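Local structure of paenibacillus xanthan lyase (Paenibacillus, 6F2P) at residues G274-D278 / M279-R283; I285-H288 / G289-D292; D418-Q421 / F422-F426; L473-V476 / G477-L480; L525-G529 / T530-G534. The protein cleaves the polysaccharide xanthan by an eliminative mechanism, as a family 8 polysaccharide lyase that probably acts at the mannosyl-glucuronate linkage of the xanthan side chains. All blocks are in the same frame, centred on the assembly; numbering follows the deposited sequence.

Contact 1 (G274-D278 / M279-R283); sequences GNLMD and MVRGR
Arg-281 folds back on Asp-278 and closes a side-on salt bridge in which both bonds converge on a single carboxylate oxygen. NE reaches Asp-278 OD1 at 2.8 Å and uses its anti lone pair, whereas NH2 comes to the same OD1, also at 2.8 Å, from above the carboxylate plane. Both bonds lie close to the guanidinium plane, which is turned 56° from the carboxylate. The bend at chi3 (-51°) brings the guanidinium back over its own turn, with Arg-281 CD 4.0 Å from Leu-276 CD2 on the way. The other oxygen, OD2, is taken by Trp-427 NE1, and Arg-281 NH1 makes weak bonds to Leu-290 O and Glu-284 O. Backbone groups are paired as well: Val-280 N bonds Met-277 O at 3.2 Å, Arg-281 N bonds Asp-278 O at 3.0 Å, and a water donates to both Asp-278 O and Gly-282 O. These bonds wind the chain after strand 275-276 into a short 3-10 turn, from which Met-277 and Met-279 reach Val-374 of strand 372-377. A methionine in place of Arg-281 would probably leave the buried carboxylate of Asp-278 bonded through OD2 to Trp-427 but without its positive partner. With tryptophan on one oxygen and arginine on the other, the carboxylate is restrained in rotation, and the nearby positive charge probably stabilises its ionised form.

Contact 2 (I285-H288 / G289-D292); sequences ISRH and GLQD
Arg-287 and Leu-290 run side by side in the same direction, with Arg-287 CB 3.8 Å from Leu-290 CB and Arg-287 CD 4.1 Å from Leu-290 CD2. The arginine is extended from CG to NE, so its aliphatic part lies along the leucine and its guanidinium, with Leu-290 CD2 near one edge, travels on to Glu-400, where NE forms a salt bridge. His-288 goes the other way. With chi1 at 67° its CG sits between the backbone N and the carbonyl carbon, which draws one face of the imidazole over Gly-289 N, 3.2 Å from CG; the ring also meets Trp-589 edge-to-face. This is the tight turn that leads into helix 292-307 of the alpha-helical domain, closed by Leu-290 N on Arg-287 O at 2.9 Å. Gln-291 stands at the N-cap of that helix, yet its amide folds back toward the turn. Its CG is anti to the carbonyl carbon (chi1 -62°), and from there the chain stretches out until NE2 meets His-288 O at 3.0 Å, in the carbonyl plane and on a lone pair. The other end of the same amide, OE1, accepts from His-425 N, so the flip of the group is fixed by two partners. A water donates to His-288 O and accepts from Gln-291 N, each at 3.1 Å.

Contact 3 (D418-Q421 / F422-F426); sequences DLSQ and FNDHF
The contact of Gln-421 with Phe-422 is a CH-pi interaction between neighbours in sequence, set in a run of beta turns that joins strand 411-415 to helix 426-429 in the super-sandwich domain. Type I turns span Asp-418 to Gln-421 and Ser-420 to Asn-423, and a type I' turn spans Asn-423 to Phe-426. Gln-421 CG stands 3.7 Å from the centroid of the Phe-422 ring, only 6° off its normal, and the glutamine amide is perpendicular to the ring. A bend at chi2 (61°) carries the amide away from the ring toward Asp-418, where NE2 bonds OD2 at 2.7 Å from above the carboxylate plane, while OE1 accepts from Lys-516 N. The phenylalanine rings also meet: the edge of Phe-422, at CD1, lies over the centre of the Phe-426 ring. A serine in place of Phe-422 would probably leave the methylene of Gln-421 without its aromatic face and the face of the Phe-426 ring without the edge that lies over it. The second type I turn is closed by a weak bond from Asn-423 N to Ser-420 O, whose carbonyl also receives Lys-516 NZ. Stronger support comes from the asparagine side chain, since ND2 reaches Leu-419 O at 3.2 Å on a lone pair in the carbonyl plane, and bonds Asp-292 OD1 of the helical domain as well. Leu-419 O also takes a water at 2.9 Å, and that water accepts from Phe-422 N at 3.0 Å.

Contact 4 (L473-V476 / G477-L480); sequences LHTV and GKSL
Leu-480 O is approached by three groups of the preceding chain: Thr-475 N makes a weak hydrogen bond to it at 3.2 Å, the CA-H of His-474 points at it, and the edge of the His-474 ring, at CD2, lies beside it. The carbonyl thereby ties together the two ends of the hairpin loop between strands 466-474 and 481-488. At its tip is a type II beta turn from Thr-475 to Lys-478, closed by Lys-478 N on Thr-475 O at 3.2 Å. Gly-477 takes the third position with a positive phi of 78°, where a CB would run into Val-476 O. His-474 has its CG opposite the backbone N (chi1 -178°), which lays the ring along the loop so that NE2 makes a weak bond to Lys-478 O, 3.0 Å away. The other ring nitrogen, ND1, bonds Asp-453 OD1; a carboxylate there, with a carbonyl near NE2, might raise the share of the doubly protonated ring. Thr-475 divides its branches between two neighbours: its methyl CG2 crosses Lys-478 at CG, 3.6 Å off, and OG1 rests against Leu-480 CD2 at 3.5 Å.

Contact 5 (L525-G529 / T530-G534); sequences LIVNG and TAKPG
A two-residue beta hairpin with a type I' turn joins strand 525-527 to strand 530-531, Asn-528 and Gly-529 forming the tip. Val-527 and Thr-530 are the hydrogen-bonded pair that flanks the turn, with Val-527 N on Thr-530 O at 2.8 Å and Thr-530 N on Val-527 O at 2.9 Å. Next comes the non-hydrogen-bonded pair of Ile-526 and Ala-531, and beyond it Lys-532 N meets Leu-525 O at 2.9 Å, nearly along the C=O axis. Both turn residues have positive phi, and a water spans the tip from Asn-528 O to Thr-530 OG1, 2.7 Å from the hydroxyl. Lys-532 reaches back across the pair. Bent at chi2 (-71°), it turns its methylenes back over strand 525-527, so that CG lies 3.8 Å from Val-527 CG2 and 4.0 Å from Leu-525 CD2, while CE passes near Val-527 CB. The apolar part of the lysine thus roofs two buried residues, and its NZ is free of them to form a salt bridge with Glu-540. On the opposite face Ile-526 CG2 sits beside Thr-530 N at 3.5 Å, with CG1 loosely against Ala-531 CB. Strand 530-531 is the outermost of its nine-stranded antiparallel sheet, and strand 525-527 pairs on its other side with strand 545-550, where Asn-528 OD1 also accepts from Asn-546 N; Val-527 and Lys-532 meanwhile rest on Met-542 of strand 539-543.

The five contacts follow one another along the chain. Contacts 1 and 2 belong to the alpha-helical domain and contacts 3, 4 and 5 to the super-sandwich domain. The first three form one cluster, their centres 9 to 12 Å apart, in which the loops before helix 292-307 meet the turns before helix 426-429; Asn-275 ND2 bonds Leu-419 O across this boundary, so local turns become part of the interface between the two domains. Contacts 4 and 5 belong to the same nine-stranded sheet yet lie about 35 Å apart between centres: contact 4 is the loop after strand 466-474, and contact 5 is the hairpin at the far edge. Neither touches the cluster.

Contact 1 (G274-D278 / M279-R283)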
loop_
_atom_site.group_PDB
_atom_site.type_symbol
_atom_site.label_atom_id
_atom_site.label_comp_id
_atom_site.label_asym_id
_atom_site.label_seq_id
_atom_site.Cartn_x
_atom_site.Cartn_y
_atom_site.Cartn_z
ATOM N N GLY A 274 -8.378 -21.155 10.932
ATOM C CA GLY A 274 -8.753 -20.900 12.311
ATOM C C GLY A 274 -7.800 -19.983 13.045
ATOM O O GLY A 274 -7.992 -19.693 14.227
ATOM N N ASN A 275 -6.767 -19.535 12.344
ATOM C CA ASN A 275 -5.761 -18.653 12.917
ATOM C C ASN A 275 -5.856 -17.250 12.338
ATOM O O ASN A 275 -5.679 -17.052 11.138
ATOM C CB ASN A 275 -4.368 -19.221 12.650
ATOM C CG ASN A 275 -4.146 -20.550 13.326
ATOM O OD1 ASN A 275 -4.512 -20.735 14.488
ATOM N ND2 ASN A 275 -3.554 -21.488 12.607
ATOM N N LEU A 276 -6.141 -16.272 13.188
ATOM C CA LEU A 276 -6.146 -14.887 12.750
ATOM C C LEU A 276 -4.703 -14.449 12.714
ATOM O O LEU A 276 -4.024 -14.513 13.731
ATOM C CB LEU A 276 -6.941 -14.028 13.726
ATOM C CG LEU A 276 -7.145 -12.557 13.362
ATOM C CD1 LEU A 276 -7.754 -12.418 11.988
ATOM C CD2 LEU A 276 -8.029 -11.880 14.409
ATOM N N MET A 277 -4.225 -14.026 11.549
ATOM C CA MET A 277 -2.803 -13.716 11.369
ATOM C C MET A 277 -2.292 -12.636 12.318
ATOM O O MET A 277 -2.847 -11.539 12.385
ATOM C CB MET A 277 -2.515 -13.319 9.920
ATOM C CG MET A 277 -2.747 -14.438 8.932
ATOM S SD MET A 277 -2.289 -13.984 7.256
ATOM C CE MET A 277 -2.747 -15.489 6.413
ATOM N N ASP A 278 -1.224 -12.957 13.040
ATOM C CA ASP A 278 -0.677 -12.067 14.063
ATOM C C ASP A 278 -0.203 -10.715 13.530
ATOM O O ASP A 278 -0.151 -9.733 14.273
ATOM C CB ASP A 278 0.477 -12.755 14.785
ATOM C CG ASP A 278 0.014 -13.895 15.666
ATOM O OD1 ASP A 278 -1.117 -13.820 16.192
ATOM O OD2 ASP A 278 0.783 -14.864 15.829
ATOM N N MET A 279 0.142 -10.660 12.247
ATOM C CA MET A 279 0.695 -9.438 11.692
ATOM C C MET A 279 -0.335 -8.309 11.623
ATOM O O MET A 279 0.037 -7.146 11.493
ATOM C CB MET A 279 1.327 -9.692 10.329
ATOM C CG MET A 279 0.347 -9.953 9.198
ATOM S SD MET A 279 1.232 -10.279 7.657
ATOM C CE MET A 279 -0.130 -10.442 6.498
ATOM N N VAL A 280 -1.621 -8.641 11.724
ATOM C CA VAL A 280 -2.647 -7.602 11.779
ATOM C C VAL A 280 -3.243 -7.424 13.168
ATOM O O VAL A 280 -4.257 -6.738 13.313
ATOM C CB VAL A 280 -3.821 -7.844 10.788
ATOM C CG1 VAL A 280 -3.312 -7.949 9.352
ATOM C CG2 VAL A 280 -4.630 -9.071 11.182
ATOM N N ARG A 281 -2.632 -8.033 14.183
ATOM C CA ARG A 281 -3.197 -7.971 15.525
ATOM C C ARG A 281 -2.479 -6.971 16.429
ATOM O O ARG A 281 -2.775 -6.877 17.627
ATOM C CB ARG A 281 -3.249 -9.359 16.168
ATOM C CG ARG A 281 -4.076 -10.352 15.382
ATOM C CD ARG A 281 -4.432 -11.589 16.185
ATOM N NE ARG A 281 -3.278 -12.213 16.830
ATOM C CZ ARG A 281 -3.085 -12.251 18.150
ATOM N NH1 ARG A 281 -3.970 -11.702 18.967
ATOM N NH2 ARG A 281 -2.008 -12.841 18.657
ATOM N N GLY A 282 -1.565 -6.204 15.844
ATOM C CA GLY A 282 -0.840 -5.181 16.579
ATOM C C GLY A 282 -0.280 -5.667 17.900
ATOM O O GLY A 282 0.302 -6.760 17.979
ATOM N N ARG A 283 -0.484 -4.874 18.951
ATOM C CA ARG A 283 0.110 -5.185 20.251
ATOM C C ARG A 283 -0.481 -6.433 20.896
ATOM O O ARG A 283 0.060 -6.948 21.876
ATOM C CB ARG A 283 0.010 -3.996 21.206
ATOM C CG ARG A 283 -1.357 -3.765 21.824
ATOM C CD ARG A 283 -1.324 -2.495 22.665
ATOM N NE ARG A 283 -2.543 -2.338 23.445
ATOM C CZ ARG A 283 -3.584 -1.600 23.074
ATOM N NH1 ARG A 283 -3.552 -0.930 21.931
ATOM N NH2 ARG A 283 -4.660 -1.526 23.852
HETATM O O HOH W 1 1.462 -7.670 15.628
#

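Contact 2 (I285-H288 / G289-D292)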
loop_
_atom_site.group_PDB
_atom_site.type_symbol
_atom_site.label_atom_id
_atom_site.label_comp_id
_atom_site.label_asym_id
_atom_site.label_seq_id
_atom_site.Cartn_x
_atom_site.Cartn_y
_atom_site.Cartn_z
ATOM N N ILE A 285 -0.462 -9.445 20.069
ATOM C CA ILE A 285 0.281 -10.689 19.921
ATOM C C ILE A 285 0.917 -11.042 21.250
ATOM O O ILE A 285 1.357 -12.173 21.446
ATOM C CB ILE A 285 1.371 -10.613 18.832
ATOM C CG1 ILE A 285 2.383 -9.504 19.143
ATOM C CG2 ILE A 285 0.743 -10.410 17.464
ATOM C CD1 ILE A 285 3.634 -9.548 18.263
ATOM N N SER A 286 0.950 -10.068 22.161
ATOM C CA SER A 286 1.526 -10.266 23.491
ATOM C C SER A 286 0.521 -10.698 24.553
ATOM O O SER A 286 0.844 -10.691 25.729
ATOM C CB SER A 286 2.238 -9.001 23.972
ATOM O OG SER A 286 1.310 -7.969 24.252
ATOM N N ARG A 287 -0.690 -11.068 24.153
ATOM C CA ARG A 287 -1.690 -11.538 25.118
ATOM C C ARG A 287 -1.794 -13.056 25.101
ATOM O O ARG A 287 -2.215 -13.646 24.103
ATOM C CB ARG A 287 -3.055 -10.886 24.857
ATOM C CG ARG A 287 -3.043 -9.408 25.152
ATOM C CD ARG A 287 -4.301 -8.696 24.709
ATOM N NE ARG A 287 -4.166 -7.260 24.958
ATOM C CZ ARG A 287 -4.937 -6.319 24.418
ATOM N NH1 ARG A 287 -5.919 -6.651 23.590
ATOM N NH2 ARG A 287 -4.719 -5.041 24.706
ATOM N N HIS A 288 -1.407 -13.688 26.207
ATOM C CA HIS A 288 -1.344 -15.147 26.259
ATOM C C HIS A 288 -2.697 -15.800 26.053
ATOM O O HIS A 288 -2.788 -16.884 25.487
ATOM C CB HIS A 288 -0.719 -15.633 27.566
ATOM C CG HIS A 288 -1.543 -15.350 28.783
ATOM N ND1 HIS A 288 -2.418 -16.271 29.317
ATOM C CD2 HIS A 288 -1.611 -14.254 29.577
ATOM C CE1 HIS A 288 -2.998 -15.749 30.384
ATOM N NE2 HIS A 288 -2.529 -14.528 30.562
ATOM N N GLY A 289 -3.751 -15.134 26.511
ATOM C CA GLY A 289 -5.089 -15.680 26.397
ATOM C C GLY A 289 -5.710 -15.343 25.057
ATOM O O GLY A 289 -6.859 -15.691 24.782
ATOM N N LEU A 290 -4.946 -14.661 24.214
ATOM C CA LEU A 290 -5.483 -14.187 22.953
ATOM C C LEU A 290 -4.513 -14.446 21.810
ATOM O O LEU A 290 -4.247 -13.568 20.988
ATOM C CB LEU A 290 -5.803 -12.703 23.061
ATOM C CG LEU A 290 -6.873 -12.150 22.129
ATOM C CD1 LEU A 290 -8.126 -13.022 22.157
ATOM C CD2 LEU A 290 -7.180 -10.724 22.552
ATOM N N GLN A 291 -3.990 -15.666 21.767
ATOM C CA GLN A 291 -3.138 -16.091 20.667
ATOM C C GLN A 291 -3.965 -16.275 19.391
ATOM O O GLN A 291 -5.197 -16.307 19.446
ATOM C CB GLN A 291 -2.379 -17.357 21.060
ATOM C CG GLN A 291 -1.458 -17.113 22.246
ATOM C CD GLN A 291 -0.754 -18.361 22.740
ATOM O OE1 GLN A 291 0.176 -18.862 22.106
ATOM N NE2 GLN A 291 -1.188 -18.864 23.888
ATOM N N ASP A 292 -3.289 -16.399 18.253
ATOM C CA ASP A 292 -3.947 -16.316 16.942
ATOM C C ASP A 292 -5.205 -17.179 16.759
ATOM O O ASP A 292 -6.203 -16.716 16.182
ATOM C CB ASP A 292 -2.942 -16.515 15.789
ATOM C CG ASP A 292 -2.349 -17.914 15.742
ATOM O OD1 ASP A 292 -2.517 -18.682 16.715
ATOM O OD2 ASP A 292 -1.707 -18.239 14.716
HETATM O O HOH W 2 -4.759 -18.106 23.505
#

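Contact 3 (D418-Q421 / F422-F426)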
loop_
_atom_site.group_PDB
_atom_site.type_symbol
_atom_site.label_atom_id
_atom_site.label_comp_id
_atom_site.label_asym_id
_atom_site.label_seq_id
_atom_site.Cartn_x
_atom_site.Cartn_y
_atom_site.Cartn_z
ATOM N N ASP A 418 0.418 -27.146 10.277
ATOM C CA ASP A 418 0.828 -27.018 11.665
ATOM C C ASP A 418 0.056 -25.863 12.286
ATOM O O ASP A 418 0.603 -24.778 12.487
ATOM C CB ASP A 418 2.335 -26.765 11.752
ATOM C CG ASP A 418 2.842 -26.748 13.175
ATOM O OD1 ASP A 418 2.076 -27.113 14.085
ATOM O OD2 ASP A 418 4.009 -26.370 13.384
ATOM N N LEU A 419 -1.215 -26.112 12.592
ATOM C CA LEU A 419 -2.144 -25.069 13.028
ATOM C C LEU A 419 -1.699 -24.327 14.281
ATOM O O LEU A 419 -2.120 -23.193 14.516
ATOM C CB LEU A 419 -3.549 -25.648 13.246
ATOM C CG LEU A 419 -4.185 -26.373 12.055
ATOM C CD1 LEU A 419 -5.636 -26.686 12.349
ATOM C CD2 LEU A 419 -4.051 -25.560 10.779
ATOM N N SER A 420 -0.851 -24.959 15.084
ATOM C CA SER A 420 -0.509 -24.393 16.383
ATOM C C SER A 420 0.792 -23.605 16.349
ATOM O O SER A 420 1.221 -23.069 17.371
ATOM C CB SER A 420 -0.424 -25.489 17.450
ATOM O OG SER A 420 0.782 -26.215 17.315
ATOM N N GLN A 421 1.409 -23.544 15.172
ATOM C CA GLN A 421 2.728 -22.945 15.014
ATOM C C GLN A 421 2.924 -21.645 15.789
ATOM O O GLN A 421 3.917 -21.484 16.496
ATOM C CB GLN A 421 3.045 -22.732 13.531
ATOM C CG GLN A 421 4.369 -22.022 13.268
ATOM C CD GLN A 421 5.570 -22.788 13.802
ATOM O OE1 GLN A 421 6.606 -22.200 14.104
ATOM N NE2 GLN A 421 5.434 -24.103 13.920
ATOM N N PHE A 422 1.969 -20.731 15.673
ATOM C CA PHE A 422 2.133 -19.402 16.250
ATOM C C PHE A 422 1.339 -19.217 17.532
ATOM O O PHE A 422 1.396 -18.153 18.154
ATOM C CB PHE A 422 1.784 -18.318 15.228
ATOM C CG PHE A 422 2.640 -18.367 14.000
ATOM C CD1 PHE A 422 3.984 -18.044 14.069
ATOM C CD2 PHE A 422 2.115 -18.763 12.786
ATOM C CE1 PHE A 422 4.786 -18.106 12.951
ATOM C CE2 PHE A 422 2.912 -18.819 11.664
ATOM C CZ PHE A 422 4.249 -18.488 11.747
ATOM N N ASN A 423 0.590 -20.246 17.914
ATOM C CA ASN A 423 0.009 -20.308 19.250
ATOM C C ASN A 423 0.769 -21.352 20.076
ATOM O O ASN A 423 1.929 -21.638 19.771
ATOM C CB ASN A 423 -1.509 -20.550 19.214
ATOM C CG ASN A 423 -1.912 -21.651 18.254
ATOM O OD1 ASN A 423 -1.949 -22.824 18.623
ATOM N ND2 ASN A 423 -2.238 -21.274 17.014
ATOM N N ASP A 424 0.148 -21.905 21.114
ATOM C CA ASP A 424 0.827 -22.903 21.938
ATOM C C ASP A 424 2.125 -22.300 22.509
ATOM O O ASP A 424 3.149 -22.973 22.636
ATOM C CB ASP A 424 1.072 -24.168 21.102
ATOM C CG ASP A 424 1.785 -25.269 21.863
ATOM O OD1 ASP A 424 1.493 -25.475 23.068
ATOM O OD2 ASP A 424 2.656 -25.919 21.232
ATOM N N HIS A 425 2.057 -21.006 22.820
ATOM C CA HIS A 425 3.156 -20.259 23.434
ATOM C C HIS A 425 4.342 -19.973 22.528
ATOM O O HIS A 425 5.451 -19.761 23.021
ATOM C CB HIS A 425 3.637 -20.923 24.726
ATOM C CG HIS A 425 2.530 -21.223 25.681
ATOM N ND1 HIS A 425 1.726 -20.242 26.220
ATOM C CD2 HIS A 425 2.063 -22.402 26.165
ATOM C CE1 HIS A 425 0.821 -20.798 27.005
ATOM N NE2 HIS A 425 1.008 -22.107 26.990
ATOM N N PHE A 426 4.108 -19.951 21.217
ATOM C CA PHE A 426 5.120 -19.485 20.270
ATOM C C PHE A 426 5.788 -18.171 20.730
ATOM O O PHE A 426 7.015 -18.095 20.854
ATOM C CB PHE A 426 4.524 -19.312 18.862
ATOM C CG PHE A 426 5.409 -18.534 17.924
ATOM C CD1 PHE A 426 6.381 -19.183 17.180
ATOM C CD2 PHE A 426 5.290 -17.152 17.811
ATOM C CE1 PHE A 426 7.210 -18.481 16.346
ATOM C CE2 PHE A 426 6.117 -16.441 16.973
ATOM C CZ PHE A 426 7.078 -17.109 16.231
HETATM O O HOH W 3 -0.648 -20.716 14.179
#

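Contact 4 (L473-V476 / G477-L480)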
loop_
_atom_site.group_PDB
_atom_site.type_symbol
_atom_site.label_atom_id
_atom_site.label_comp_id
_atom_site.label_asym_id
_atom_site.label_seq_id
_atom_site.Cartn_x
_atom_site.Cartn_y
_atom_site.Cartn_z
ATOM N N LEU A 473 14.117 -1.215 4.136
ATOM C CA LEU A 473 14.248 -1.177 5.576
ATOM C C LEU A 473 15.189 -0.065 5.997
ATOM O O LEU A 473 16.222 0.151 5.374
ATOM C CB LEU A 473 14.790 -2.513 6.080
ATOM C CG LEU A 473 15.211 -2.522 7.550
ATOM C CD1 LEU A 473 14.010 -2.255 8.450
ATOM C CD2 LEU A 473 15.873 -3.841 7.921
ATOM N N HIS A 474 14.814 0.657 7.042
ATOM C CA HIS A 474 15.757 1.487 7.772
ATOM C C HIS A 474 15.365 1.470 9.237
ATOM O O HIS A 474 14.490 2.231 9.655
ATOM C CB HIS A 474 15.757 2.923 7.270
ATOM C CG HIS A 474 16.757 3.790 7.973
ATOM N ND1 HIS A 474 16.692 5.169 7.954
ATOM C CD2 HIS A 474 17.841 3.472 8.715
ATOM C CE1 HIS A 474 17.697 5.659 8.659
ATOM N NE2 HIS A 474 18.408 4.653 9.135
ATOM N N THR A 475 15.999 0.582 9.996
ATOM C CA THR A 475 15.731 0.419 11.420
ATOM C C THR A 475 15.761 1.764 12.131
ATOM O O THR A 475 16.696 2.545 11.938
ATOM C CB THR A 475 16.772 -0.520 12.062
ATOM O OG1 THR A 475 16.921 -1.693 11.248
ATOM C CG2 THR A 475 16.329 -0.936 13.456
ATOM N N VAL A 476 14.741 2.061 12.933
ATOM C CA VAL A 476 14.721 3.368 13.587
ATOM C C VAL A 476 15.742 3.397 14.718
ATOM O O VAL A 476 15.903 2.418 15.449
ATOM C CB VAL A 476 13.307 3.821 14.045
ATOM C CG1 VAL A 476 12.236 3.260 13.123
ATOM C CG2 VAL A 476 13.038 3.412 15.453
ATOM N N GLY A 477 16.467 4.505 14.829
ATOM C CA GLY A 477 17.532 4.608 15.814
ATOM C C GLY A 477 18.811 3.884 15.410
ATOM O O GLY A 477 19.786 3.860 16.161
ATOM N N LYS A 478 18.813 3.293 14.221
ATOM C CA LYS A 478 19.995 2.608 13.725
ATOM C C LYS A 478 20.393 3.133 12.352
ATOM O O LYS A 478 19.621 3.840 11.699
ATOM C CB LYS A 478 19.752 1.103 13.669
ATOM C CG LYS A 478 19.242 0.491 14.982
ATOM C CD LYS A 478 20.211 0.675 16.122
ATOM C CE LYS A 478 19.825 -0.216 17.309
ATOM N NZ LYS A 478 20.649 0.070 18.535
ATOM N N SER A 479 21.605 2.811 11.915
ATOM C CA SER A 479 22.012 3.193 10.571
ATOM C C SER A 479 21.541 2.117 9.603
ATOM O O SER A 479 21.365 2.380 8.407
ATOM C CB SER A 479 23.525 3.358 10.471
ATOM O OG SER A 479 24.186 2.118 10.664
ATOM N N LEU A 480 21.338 0.912 10.141
ATOM C CA LEU A 480 20.997 -0.265 9.352
ATOM C C LEU A 480 19.947 0.048 8.313
ATOM O O LEU A 480 18.931 0.676 8.606
ATOM C CB LEU A 480 20.512 -1.420 10.241
ATOM C CG LEU A 480 20.082 -2.663 9.448
ATOM C CD1 LEU A 480 21.217 -3.184 8.568
ATOM C CD2 LEU A 480 19.556 -3.780 10.340
#

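Contact 5 (L525-G529 / T530-G534)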
loop_
_atom_site.group_PDB
_atom_site.type_symbol
_atom_site.label_atom_id
_atom_site.label_comp_id
_atom_site.label_asym_id
_atom_site.label_seq_id
_atom_site.Cartn_x
_atom_site.Cartn_y
_atom_site.Cartn_z
ATOM N N LEU A 525 16.091 -32.467 10.025
ATOM C CA LEU A 525 16.669 -31.391 9.235
ATOM C C LEU A 525 17.640 -31.989 8.240
ATOM O O LEU A 525 18.729 -32.411 8.613
ATOM C CB LEU A 525 17.388 -30.374 10.115
ATOM C CG LEU A 525 18.005 -29.197 9.339
ATOM C CD1 LEU A 525 16.983 -28.098 9.035
ATOM C CD2 LEU A 525 19.197 -28.603 10.067
ATOM N N ILE A 526 17.243 -32.031 6.974
ATOM C CA ILE A 526 18.087 -32.597 5.937
ATOM C C ILE A 526 18.708 -31.488 5.113
ATOM O O ILE A 526 17.996 -30.652 4.560
ATOM C CB ILE A 526 17.293 -33.565 5.049
ATOM C CG1 ILE A 526 16.719 -34.683 5.918
ATOM C CG2 ILE A 526 18.179 -34.138 3.959
ATOM C CD1 ILE A 526 15.914 -35.691 5.171
ATOM N N VAL A 527 20.037 -31.475 5.047
ATOM C CA VAL A 527 20.770 -30.407 4.368
ATOM C C VAL A 527 21.630 -30.961 3.249
ATOM O O VAL A 527 22.431 -31.864 3.478
ATOM C CB VAL A 527 21.692 -29.671 5.345
ATOM C CG1 VAL A 527 22.490 -28.607 4.616
ATOM C CG2 VAL A 527 20.890 -29.075 6.475
ATOM N N ASN A 528 21.478 -30.404 2.050
ATOM C CA ASN A 528 22.127 -30.935 0.848
ATOM C C ASN A 528 21.968 -32.450 0.733
ATOM O O ASN A 528 22.911 -33.159 0.378
ATOM C CB ASN A 528 23.614 -30.557 0.791
ATOM C CG ASN A 528 23.843 -29.066 0.584
ATOM O OD1 ASN A 528 22.907 -28.301 0.349
ATOM N ND2 ASN A 528 25.101 -28.648 0.663
ATOM N N GLY A 529 20.784 -32.946 1.075
ATOM C CA GLY A 529 20.498 -34.364 0.961
ATOM C C GLY A 529 21.058 -35.222 2.078
ATOM O O GLY A 529 20.997 -36.449 2.013
ATOM N N THR A 530 21.593 -34.583 3.113
ATOM C CA THR A 530 22.198 -35.313 4.224
ATOM C C THR A 530 21.577 -34.908 5.566
ATOM O O THR A 530 21.536 -33.725 5.903
ATOM C CB THR A 530 23.730 -35.107 4.252
ATOM O OG1 THR A 530 24.304 -35.605 3.032
ATOM C CG2 THR A 530 24.359 -35.825 5.445
ATOM N N ALA A 531 21.083 -35.897 6.310
ATOM C CA ALA A 531 20.465 -35.664 7.619
ATOM C C ALA A 531 21.444 -35.086 8.636
ATOM O O ALA A 531 22.562 -35.571 8.779
ATOM C CB ALA A 531 19.846 -36.959 8.162
ATOM N N LYS A 532 21.019 -34.048 9.345
ATOM C CA LYS A 532 21.808 -33.497 10.437
ATOM C C LYS A 532 21.374 -34.143 11.753
ATOM O O LYS A 532 20.309 -34.757 11.820
ATOM C CB LYS A 532 21.604 -31.987 10.510
ATOM C CG LYS A 532 22.206 -31.214 9.360
ATOM C CD LYS A 532 23.721 -31.184 9.421
ATOM C CE LYS A 532 24.273 -30.209 8.393
ATOM N NZ LYS A 532 25.752 -30.256 8.290
ATOM N N PRO A 533 22.203 -34.025 12.801
ATOM C CA PRO A 533 21.808 -34.494 14.137
ATOM C C PRO A 533 20.490 -33.862 14.592
ATOM O O PRO A 533 20.326 -32.654 14.434
ATOM C CB PRO A 533 22.952 -33.996 15.026
ATOM C CG PRO A 533 24.121 -33.930 14.127
ATOM C CD PRO A 533 23.599 -33.550 12.774
ATOM N N GLY A 534 19.576 -34.655 15.144
ATOM C CA GLY A 534 18.273 -34.145 15.545
ATOM C C GLY A 534 18.157 -33.765 17.013
ATOM O O GLY A 534 17.063 -33.525 17.526
HETATM O O HOH W 4 25.506 -33.488 1.827
#